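Local coordinates for betaine aldehyde dehydrogenase (PDB 4QTO), which catalyses the NAD-dependent oxidation of betaine aldehyde to glycine betaine, at residues A[296-301]-A[334-339]; A[444-449]-A[459-464]; A[426-431]-A[455-460]. All coordinates share one frame; numbering follows the deposited sequence.

Contact 1. Residues A[296-301]-A[334-339]; sequences LAVDQA and IDRVKK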
loop_
_atom_site.group_PDB
_atom_site.type_symbol
_atom_site.label_atom_id
_atom_site.label_comp_id
_atom_site.label_asym_id
_atom_site.label_seq_id
_atom_site.Cartn_x
_atom_site.Cartn_y
_atom_site.Cartn_z
ATOM N N LEU A 296 5.560 -5.517 -38.058
ATOM C CA LEU A 296 5.218 -5.925 -36.697
ATOM C C LEU A 296 3.690 -6.004 -36.543
ATOM O O LEU A 296 3.158 -6.949 -35.938
ATOM C CB LEU A 296 5.773 -4.906 -35.689
ATOM C CG LEU A 296 5.391 -5.178 -34.230
ATOM C CD1 LEU A 296 6.090 -6.395 -33.662
ATOM C CD2 LEU A 296 5.722 -3.957 -33.380
ATOM N N ALA A 297 2.983 -4.996 -37.080
ATOM C CA ALA A 297 1.532 -4.919 -36.955
ATOM C C ALA A 297 0.859 -6.065 -37.679
ATOM O O ALA A 297 -0.156 -6.602 -37.184
ATOM C CB ALA A 297 1.013 -3.593 -37.462
ATOM N N VAL A 298 1.401 -6.464 -38.838
ATOM C CA VAL A 298 0.867 -7.613 -39.557
ATOM C C VAL A 298 1.105 -8.904 -38.761
ATOM O O VAL A 298 0.170 -9.699 -38.550
ATOM C CB VAL A 298 1.477 -7.752 -40.960
ATOM C CG1 VAL A 298 1.016 -9.028 -41.628
ATOM C CG2 VAL A 298 1.088 -6.549 -41.804
ATOM N N ASP A 299 2.323 -9.089 -38.261
ATOM C CA ASP A 299 2.657 -10.259 -37.442
ATOM C C ASP A 299 1.711 -10.366 -36.236
ATOM O O ASP A 299 1.149 -11.435 -35.947
ATOM C CB ASP A 299 4.105 -10.141 -36.942
ATOM C CG ASP A 299 4.531 -11.276 -36.024
ATOM O OD1 ASP A 299 4.916 -12.344 -36.529
ATOM O OD2 ASP A 299 4.592 -11.046 -34.798
ATOM N N GLN A 300 1.544 -9.246 -35.526
ATOM C CA GLN A 300 0.735 -9.235 -34.323
ATOM C C GLN A 300 -0.761 -9.304 -34.602
ATOM O O GLN A 300 -1.536 -9.757 -33.746
ATOM C CB GLN A 300 1.108 -8.060 -33.409
ATOM C CG GLN A 300 2.510 -8.218 -32.817
ATOM C CD GLN A 300 2.564 -9.222 -31.681
ATOM O OE1 GLN A 300 1.881 -10.265 -31.679
ATOM N NE2 GLN A 300 3.376 -8.920 -30.691
ATOM N N ALA A 301 -1.212 -8.919 -35.806
ATOM C CA ALA A 301 -2.617 -9.038 -36.137
ATOM C C ALA A 301 -2.915 -10.536 -36.347
ATOM O O ALA A 301 -3.977 -11.035 -35.956
ATOM C CB ALA A 301 -2.970 -8.249 -37.383
ATOM N N ILE A 334 -4.262 -10.742 -45.550
ATOM C CA ILE A 334 -4.896 -11.806 -46.349
ATOM C C ILE A 334 -3.860 -12.752 -46.947
ATOM O O ILE A 334 -4.014 -13.980 -46.868
ATOM C CB ILE A 334 -5.799 -11.216 -47.431
ATOM C CG1 ILE A 334 -7.034 -10.582 -46.785
ATOM C CG2 ILE A 334 -6.236 -12.295 -48.421
ATOM C CD1 ILE A 334 -7.784 -9.627 -47.684
ATOM N N ASP A 335 -2.789 -12.197 -47.514
ATOM C CA ASP A 335 -1.721 -13.013 -48.086
ATOM C C ASP A 335 -1.104 -13.943 -47.034
ATOM O O ASP A 335 -0.767 -15.100 -47.334
ATOM C CB ASP A 335 -0.606 -12.115 -48.659
ATOM C CG ASP A 335 -1.013 -11.397 -49.931
ATOM O OD1 ASP A 335 -2.160 -11.575 -50.413
ATOM O OD2 ASP A 335 -0.173 -10.609 -50.444
ATOM N N ARG A 336 -0.955 -13.460 -45.788
ATOM C CA ARG A 336 -0.393 -14.301 -44.757
ATOM C C ARG A 336 -1.392 -15.344 -44.268
ATOM O O ARG A 336 -1.006 -16.475 -43.950
ATOM C CB ARG A 336 0.075 -13.441 -43.574
ATOM C CG ARG A 336 1.279 -12.576 -43.875
ATOM C CD ARG A 336 2.578 -13.359 -43.957
ATOM N NE ARG A 336 3.003 -13.928 -42.684
ATOM C CZ ARG A 336 3.598 -13.247 -41.714
ATOM N NH1 ARG A 336 3.834 -11.939 -41.851
ATOM N NH2 ARG A 336 3.960 -13.872 -40.613
ATOM N N VAL A 337 -2.657 -14.957 -44.139
ATOM C CA VAL A 337 -3.687 -15.877 -43.655
ATOM C C VAL A 337 -3.753 -17.114 -44.549
ATOM O O VAL A 337 -3.936 -18.230 -44.056
ATOM C CB VAL A 337 -5.054 -15.190 -43.500
ATOM C CG1 VAL A 337 -6.174 -16.197 -43.282
ATOM C CG2 VAL A 337 -4.996 -14.215 -42.337
ATOM N N LYS A 338 -3.544 -16.917 -45.848
ATOM C CA LYS A 338 -3.552 -18.040 -46.804
ATOM C C LYS A 338 -2.456 -19.071 -46.550
ATOM O O LYS A 338 -2.578 -20.227 -46.992
ATOM C CB LYS A 338 -3.396 -17.527 -48.242
ATOM C CG LYS A 338 -4.597 -16.749 -48.751
ATOM C CD LYS A 338 -4.300 -16.163 -50.121
ATOM C CE LYS A 338 -5.506 -15.429 -50.674
ATOM N NZ LYS A 338 -5.180 -14.811 -51.988
ATOM N N LYS A 339 -1.391 -18.678 -45.861
ATOM C CA LYS A 339 -0.251 -19.536 -45.599
ATOM C C LYS A 339 -0.285 -20.230 -44.234
ATOM O O LYS A 339 0.586 -21.029 -43.953
ATOM C CB LYS A 339 1.038 -18.726 -45.673
ATOM C CG LYS A 339 1.278 -17.993 -46.999
ATOM C CD LYS A 339 2.596 -17.242 -46.927
ATOM C CE LYS A 339 2.771 -16.250 -48.063
ATOM N NZ LYS A 339 2.693 -16.906 -49.384
HETATM O O HOH W 1 5.734 -12.467 -39.049
#

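Contact 2. Residues A[444-449]-A[459-464]; sequences GAVFSK and NKLKLG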
loop_
_atom_site.group_PDB
_atom_site.type_symbol
_atom_site.label_atom_id
_atom_site.label_comp_id
_atom_site.label_asym_id
_atom_site.label_seq_id
_atom_site.Cartn_x
_atom_site.Cartn_y
_atom_site.Cartn_z
ATOM N N GLY A 444 -7.010 -4.906 -25.361
ATOM C CA GLY A 444 -6.815 -4.374 -26.706
ATOM C C GLY A 444 -5.407 -3.870 -26.876
ATOM O O GLY A 444 -4.656 -3.795 -25.922
ATOM N N ALA A 445 -5.076 -3.498 -28.115
ATOM C CA ALA A 445 -3.723 -3.030 -28.413
ATOM C C ALA A 445 -3.734 -1.777 -29.264
ATOM O O ALA A 445 -4.687 -1.508 -30.020
ATOM C CB ALA A 445 -2.968 -4.089 -29.182
ATOM N N VAL A 446 -2.632 -1.037 -29.157
ATOM C CA VAL A 446 -2.380 0.114 -29.995
ATOM C C VAL A 446 -0.986 -0.026 -30.570
ATOM O O VAL A 446 -0.008 -0.198 -29.821
ATOM C CB VAL A 446 -2.432 1.459 -29.219
ATOM C CG1 VAL A 446 -2.300 2.592 -30.239
ATOM C CG2 VAL A 446 -3.708 1.567 -28.410
ATOM N N PHE A 447 -0.882 0.008 -31.904
ATOM C CA PHE A 447 0.397 -0.073 -32.622
ATOM C C PHE A 447 0.713 1.283 -33.254
ATOM O O PHE A 447 -0.068 1.794 -34.107
ATOM C CB PHE A 447 0.378 -1.174 -33.684
ATOM C CG PHE A 447 0.502 -2.540 -33.111
ATOM C CD1 PHE A 447 -0.599 -3.210 -32.606
ATOM C CD2 PHE A 447 1.743 -3.142 -32.997
ATOM C CE1 PHE A 447 -0.464 -4.461 -32.009
ATOM C CE2 PHE A 447 1.882 -4.381 -32.384
ATOM C CZ PHE A 447 0.791 -5.047 -31.889
ATOM N N SER A 448 1.835 1.855 -32.837
ATOM C CA SER A 448 2.345 3.098 -33.384
ATOM C C SER A 448 3.764 3.327 -32.902
ATOM O O SER A 448 4.030 3.046 -31.738
ATOM C CB SER A 448 1.516 4.284 -32.868
ATOM O OG SER A 448 2.065 5.522 -33.330
ATOM N N LYS A 449 4.649 3.832 -33.759
ATOM C CA LYS A 449 5.996 4.165 -33.318
ATOM C C LYS A 449 5.975 5.440 -32.479
ATOM O O LYS A 449 6.961 5.731 -31.809
ATOM C CB LYS A 449 6.957 4.317 -34.502
ATOM C CG LYS A 449 7.252 2.990 -35.160
ATOM C CD LYS A 449 8.114 3.019 -36.416
ATOM C CE LYS A 449 7.347 3.520 -37.638
ATOM N NZ LYS A 449 8.116 3.344 -38.907
ATOM N N ASN A 459 -4.962 5.531 -22.665
ATOM C CA ASN A 459 -5.663 6.120 -21.537
ATOM C C ASN A 459 -7.155 6.307 -21.766
ATOM O O ASN A 459 -7.918 6.386 -20.798
ATOM C CB ASN A 459 -4.976 7.410 -21.133
ATOM C CG ASN A 459 -3.713 7.145 -20.296
ATOM O OD1 ASN A 459 -3.778 6.575 -19.193
ATOM N ND2 ASN A 459 -2.561 7.530 -20.826
ATOM N N LYS A 460 -7.566 6.377 -23.035
ATOM C CA LYS A 460 -8.970 6.566 -23.383
ATOM C C LYS A 460 -9.756 5.288 -23.708
ATOM O O LYS A 460 -10.994 5.342 -23.791
ATOM C CB LYS A 460 -9.108 7.565 -24.533
ATOM C CG LYS A 460 -8.706 8.986 -24.125
ATOM C CD LYS A 460 -9.250 9.999 -25.121
ATOM C CE LYS A 460 -9.169 11.433 -24.612
ATOM N NZ LYS A 460 -7.762 11.910 -24.563
ATOM N N LEU A 461 -9.069 4.149 -23.864
ATOM C CA LEU A 461 -9.754 2.888 -24.146
ATOM C C LEU A 461 -10.340 2.306 -22.884
ATOM O O LEU A 461 -9.641 2.189 -21.859
ATOM C CB LEU A 461 -8.799 1.887 -24.774
ATOM C CG LEU A 461 -8.207 2.314 -26.109
ATOM C CD1 LEU A 461 -7.220 1.264 -26.615
ATOM C CD2 LEU A 461 -9.308 2.537 -27.148
ATOM N N LYS A 462 -11.612 1.925 -22.932
ATOM C CA LYS A 462 -12.290 1.317 -21.763
ATOM C C LYS A 462 -12.062 -0.186 -21.750
ATOM O O LYS A 462 -12.960 -0.993 -22.109
ATOM C CB LYS A 462 -13.763 1.688 -21.758
ATOM C CG LYS A 462 -13.953 3.192 -21.627
ATOM C CD LYS A 462 -15.381 3.548 -22.007
ATOM C CE LYS A 462 -15.578 5.040 -22.218
ATOM N NZ LYS A 462 -15.346 5.758 -20.950
ATOM N N LEU A 463 -10.843 -0.550 -21.343
ATOM C CA LEU A 463 -10.372 -1.933 -21.373
ATOM C C LEU A 463 -9.534 -2.238 -20.151
ATOM O O LEU A 463 -8.768 -1.363 -19.713
ATOM C CB LEU A 463 -9.441 -2.129 -22.604
ATOM C CG LEU A 463 -10.037 -1.847 -23.980
ATOM C CD1 LEU A 463 -8.950 -1.843 -25.046
ATOM C CD2 LEU A 463 -11.130 -2.859 -24.289
ATOM N N GLY A 464 -9.638 -3.455 -19.622
ATOM C CA GLY A 464 -8.853 -3.841 -18.436
ATOM C C GLY A 464 -7.363 -3.941 -18.677
ATOM O O GLY A 464 -6.558 -3.770 -17.748
#

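Contact 3. Residues A[426-431]-A[455-460]; sequences ETEQEA and QRVANK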
loop_
_atom_site.group_PDB
_atom_site.type_symbol
_atom_site.label_atom_id
_atom_site.label_comp_id
_atom_site.label_asym_id
_atom_site.label_seq_id
_atom_site.Cartn_x
_atom_site.Cartn_y
_atom_site.Cartn_z
ATOM N N GLU A 426 -10.219 7.218 -39.526
ATOM C CA GLU A 426 -9.506 8.339 -40.121
ATOM C C GLU A 426 -8.511 8.977 -39.156
ATOM O O GLU A 426 -7.367 9.266 -39.520
ATOM C CB GLU A 426 -10.510 9.384 -40.606
ATOM C CG GLU A 426 -9.916 10.527 -41.384
ATOM C CD GLU A 426 -9.265 10.093 -42.704
ATOM O OE1 GLU A 426 -9.680 9.070 -43.311
ATOM O OE2 GLU A 426 -8.354 10.823 -43.129
ATOM N N THR A 427 -8.966 9.217 -37.936
ATOM C CA THR A 427 -8.218 9.915 -36.927
ATOM C C THR A 427 -8.078 9.131 -35.621
ATOM O O THR A 427 -8.793 8.181 -35.357
ATOM C CB THR A 427 -8.987 11.216 -36.539
ATOM O OG1 THR A 427 -10.262 10.882 -35.957
ATOM C CG2 THR A 427 -9.221 12.143 -37.757
ATOM N N GLU A 428 -7.183 9.607 -34.779
ATOM C CA GLU A 428 -7.012 9.054 -33.448
ATOM C C GLU A 428 -8.352 9.058 -32.674
ATOM O O GLU A 428 -8.713 8.081 -32.015
ATOM C CB GLU A 428 -5.957 9.918 -32.784
ATOM C CG GLU A 428 -5.653 9.643 -31.370
ATOM C CD GLU A 428 -4.633 10.652 -30.814
ATOM O OE1 GLU A 428 -3.814 11.201 -31.587
ATOM O OE2 GLU A 428 -4.644 10.825 -29.580
ATOM N N GLN A 429 -9.097 10.161 -32.784
ATOM C CA GLN A 429 -10.392 10.282 -32.112
ATOM C C GLN A 429 -11.391 9.236 -32.594
ATOM O O GLN A 429 -12.107 8.628 -31.793
ATOM C CB GLN A 429 -10.959 11.704 -32.293
ATOM C CG GLN A 429 -10.137 12.800 -31.605
ATOM C CD GLN A 429 -8.770 13.143 -32.238
ATOM O OE1 GLN A 429 -8.482 12.901 -33.440
ATOM N NE2 GLN A 429 -7.920 13.776 -31.412
ATOM N N GLU A 430 -11.423 9.004 -33.902
ATOM C CA GLU A 430 -12.323 7.981 -34.467
ATOM C C GLU A 430 -11.906 6.561 -34.033
ATOM O O GLU A 430 -12.757 5.728 -33.725
ATOM C CB GLU A 430 -12.402 8.069 -35.987
ATOM C CG GLU A 430 -13.483 7.135 -36.511
ATOM C CD GLU A 430 -13.727 7.192 -38.015
ATOM O OE1 GLU A 430 -12.852 7.621 -38.795
ATOM O OE2 GLU A 430 -14.830 6.784 -38.402
ATOM N N ALA A 431 -10.605 6.295 -33.968
ATOM C CA ALA A 431 -10.100 4.982 -33.504
ATOM C C ALA A 431 -10.628 4.682 -32.094
ATOM O O ALA A 431 -11.105 3.588 -31.799
ATOM C CB ALA A 431 -8.575 4.938 -33.507
ATOM N N GLN A 455 0.146 6.131 -25.956
ATOM C CA GLN A 455 -0.214 6.352 -24.547
ATOM C C GLN A 455 -1.532 7.156 -24.436
ATOM O O GLN A 455 -2.379 6.845 -23.605
ATOM C CB GLN A 455 0.945 7.027 -23.807
ATOM C CG GLN A 455 2.126 6.062 -23.623
ATOM C CD GLN A 455 3.385 6.665 -23.072
ATOM O OE1 GLN A 455 3.987 6.080 -22.163
ATOM N NE2 GLN A 455 3.824 7.813 -23.626
ATOM N N ARG A 456 -1.725 8.172 -25.283
ATOM C CA ARG A 456 -2.977 8.936 -25.268
ATOM C C ARG A 456 -4.166 8.040 -25.566
ATOM O O ARG A 456 -5.223 8.110 -24.915
ATOM C CB ARG A 456 -3.034 10.060 -26.309
ATOM C CG ARG A 456 -2.198 11.265 -26.029
ATOM C CD ARG A 456 -2.654 12.413 -26.939
ATOM N NE ARG A 456 -2.470 12.130 -28.380
ATOM C CZ ARG A 456 -1.339 12.313 -29.056
ATOM N NH1 ARG A 456 -0.215 12.739 -28.477
ATOM N NH2 ARG A 456 -1.307 12.095 -30.361
ATOM N N VAL A 457 -4.012 7.208 -26.582
ATOM C CA VAL A 457 -5.081 6.293 -26.952
ATOM C C VAL A 457 -5.322 5.296 -25.807
ATOM O O VAL A 457 -6.469 5.052 -25.393
ATOM C CB VAL A 457 -4.769 5.586 -28.276
ATOM C CG1 VAL A 457 -5.759 4.483 -28.571
ATOM C CG2 VAL A 457 -4.728 6.609 -29.399
ATOM N N ALA A 458 -4.262 4.696 -25.277
ATOM C CA ALA A 458 -4.434 3.710 -24.200
ATOM C C ALA A 458 -5.207 4.278 -23.009
ATOM O O ALA A 458 -6.021 3.582 -22.416
ATOM C CB ALA A 458 -3.086 3.184 -23.744
ATOM N N ASN A 459 -4.962 5.531 -22.665
ATOM C CA ASN A 459 -5.663 6.120 -21.537
ATOM C C ASN A 459 -7.155 6.307 -21.766
ATOM O O ASN A 459 -7.918 6.386 -20.798
ATOM C CB ASN A 459 -4.976 7.410 -21.133
ATOM C CG ASN A 459 -3.713 7.145 -20.296
ATOM O OD1 ASN A 459 -3.778 6.575 -19.193
ATOM N ND2 ASN A 459 -2.561 7.530 -20.826
ATOM N N LYS A 460 -7.566 6.377 -23.035
ATOM C CA LYS A 460 -8.970 6.566 -23.383
ATOM C C LYS A 460 -9.756 5.288 -23.708
ATOM O O LYS A 460 -10.994 5.342 -23.791
ATOM C CB LYS A 460 -9.108 7.565 -24.533
ATOM C CG LYS A 460 -8.706 8.986 -24.125
ATOM C CD LYS A 460 -9.250 9.999 -25.121
ATOM C CE LYS A 460 -9.169 11.433 -24.612
ATOM N NZ LYS A 460 -7.762 11.910 -24.563
#

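Contact 1. Residues A[296-301]-A[334-339]
Arg336, near the C-terminal end of helix 323-337, reaches across to Val298 and Asp299 on helix 294-306. The backbones stay well apart, with the CA atoms of Val298 and Arg336 8.6 Å from each other, and a long side chain suits this separation. The arginine is folded at its second and third torsions (chi2 -74°, chi3 -67°), which turns the guanidinium toward the facing helix. Its NH1 meets Val298 CG1 at 4.1 Å, an oblique approach to a methyl group. Toward Asp299 the link is indirect: the carboxylate OD1 and the arginine NH2 lie 4.5 Å apart, too far for a salt bridge. A water lies between them, 2.7 Å from Asp299 OD1 and accepting, in the guanidinium plane, from Arg336 NH2 (2.8 Å). Both side chains have their strongest polar partners on another chain. Arg336 NE donates to Ser519 O and Arg336 NH2 to Phe518 O of the second subunit, while Val515 N and Asn516 N of that subunit donate to Asp299. Val337 packs against Leu302 and Tyr306, apolar cover between the helices. The two helices flank strand 318-322 in chain order, and Asp299 and Arg336 help line a subunit interface, where they bind the second subunit's C-terminal tail.

Contact 2. Residues A[444-449]-A[459-464]
Leu463 lays its CD1 methyl against the backbone of Gly444, 3.6 Å from Gly444 N and nearly as close to Gly444 CA. The methyl occupies the side of the strand on which a side chain would otherwise stand, so glycine suits this close approach of a leucine to the main chain. Two residues along, the partners are both branched and apolar: Val446 CG2 meets Leu461 CD1 at 4.0 Å. In Leu461, CG stands anti to the carbonyl carbon (chi1 -62°) and the chain then runs out straight, carrying one methyl forward to the valine. All four residues are buried, and the contact between them is purely van der Waals.

What brings both leucines to the same strand is the backbone between them. Lys462 is the centre of an inverse gamma turn, closed by a weak bond from Leu463 N to Leu461 O (3.0 Å), while its partly exposed side chain makes a salt bridge through NZ with Glu84 of the second subunit. Asn436 steadies the turn from within the chain: its amide accepts from Lys462 N and donates to Lys460 O. Further apolar neighbours touch the leucines, Ile287 beside Leu461 and Pro285 beside Leu463, and Val446 is also covered by Ala454 and Val457.

The contact belongs to a beta-alpha-beta unit in which strand 443-447 leads into helix 451-460 and returns as strand 465-468. Strand 443-447 is bonded to strand 285-288 along one edge and to strand 465-468 along the other; Val446 faces helix 451-460, whereas Phe447, from the other face, packs on helix 294-306.

Contact 3. Residues A[426-431]-A[455-460]
Glu428 and Val457 mark the nearest approach of the backbones, their CA atoms 7.3 Å apart, where the first turn of helix 428-436 comes beside the later turns of helix 451-460. Thr427 is the N-cap of the former: its OG1 accepts from Glu430 N at 3.0 Å, while Glu430 OE1 takes the N-H of Glu426 just ahead of the helix. The threonine hydroxyl is well suited to satisfy an amide that has no earlier helical carbonyl to meet.

These helices lie next to each other against the mixed sheet. Helix 428-436 connects strand 419-425 to strand 443-447 in a parallel crossover that passes over two intervening strands, and helix 451-460 follows strand 443-447.

From its place in the first turn, Glu428 stretches across with CG anti to the backbone N (chi1 176°) and meets Arg456 almost at a right angle. The arginine grips the carboxylate side-on with two bonds: Arg456 NE donates to Glu428 OE2 (2.8 Å), at its syn lone pair, and Arg456 NH2 to Glu428 OE1 (2.9 Å), nearly straight at 174°. With the two planes only 25° apart, this bidentate salt bridge restrains rotation of both groups. Beneath the charged ends, the Glu428 and Val457 side chains pass in opposite directions, CG of the glutamate 3.7 Å from Val457 CG2. The valine is buried and also packs on Ile432, whereas Arg456 lies at the exposed margin.

From the N terminus, contact 1 comes first and closes on its own: its loop runs from helix 294-306 through strand 318-322 to helix 323-337 before either other contact opens. Contact 3 then opens at 426-431 and contact 2 at 444-449. They finish in the same order, on overlapping segments that share Asn459 and Lys460, so their loops cross in a staggered way instead of nesting. Contact 3 joins two helices, and contact 2 ties the loop after the second helix to strand 443-447. That strand also connects contacts 1 and 2, with helix 294-306 packing on one face, at Phe447, and helix 451-460 on the other, at Val446. All three contacts reach the second subunit.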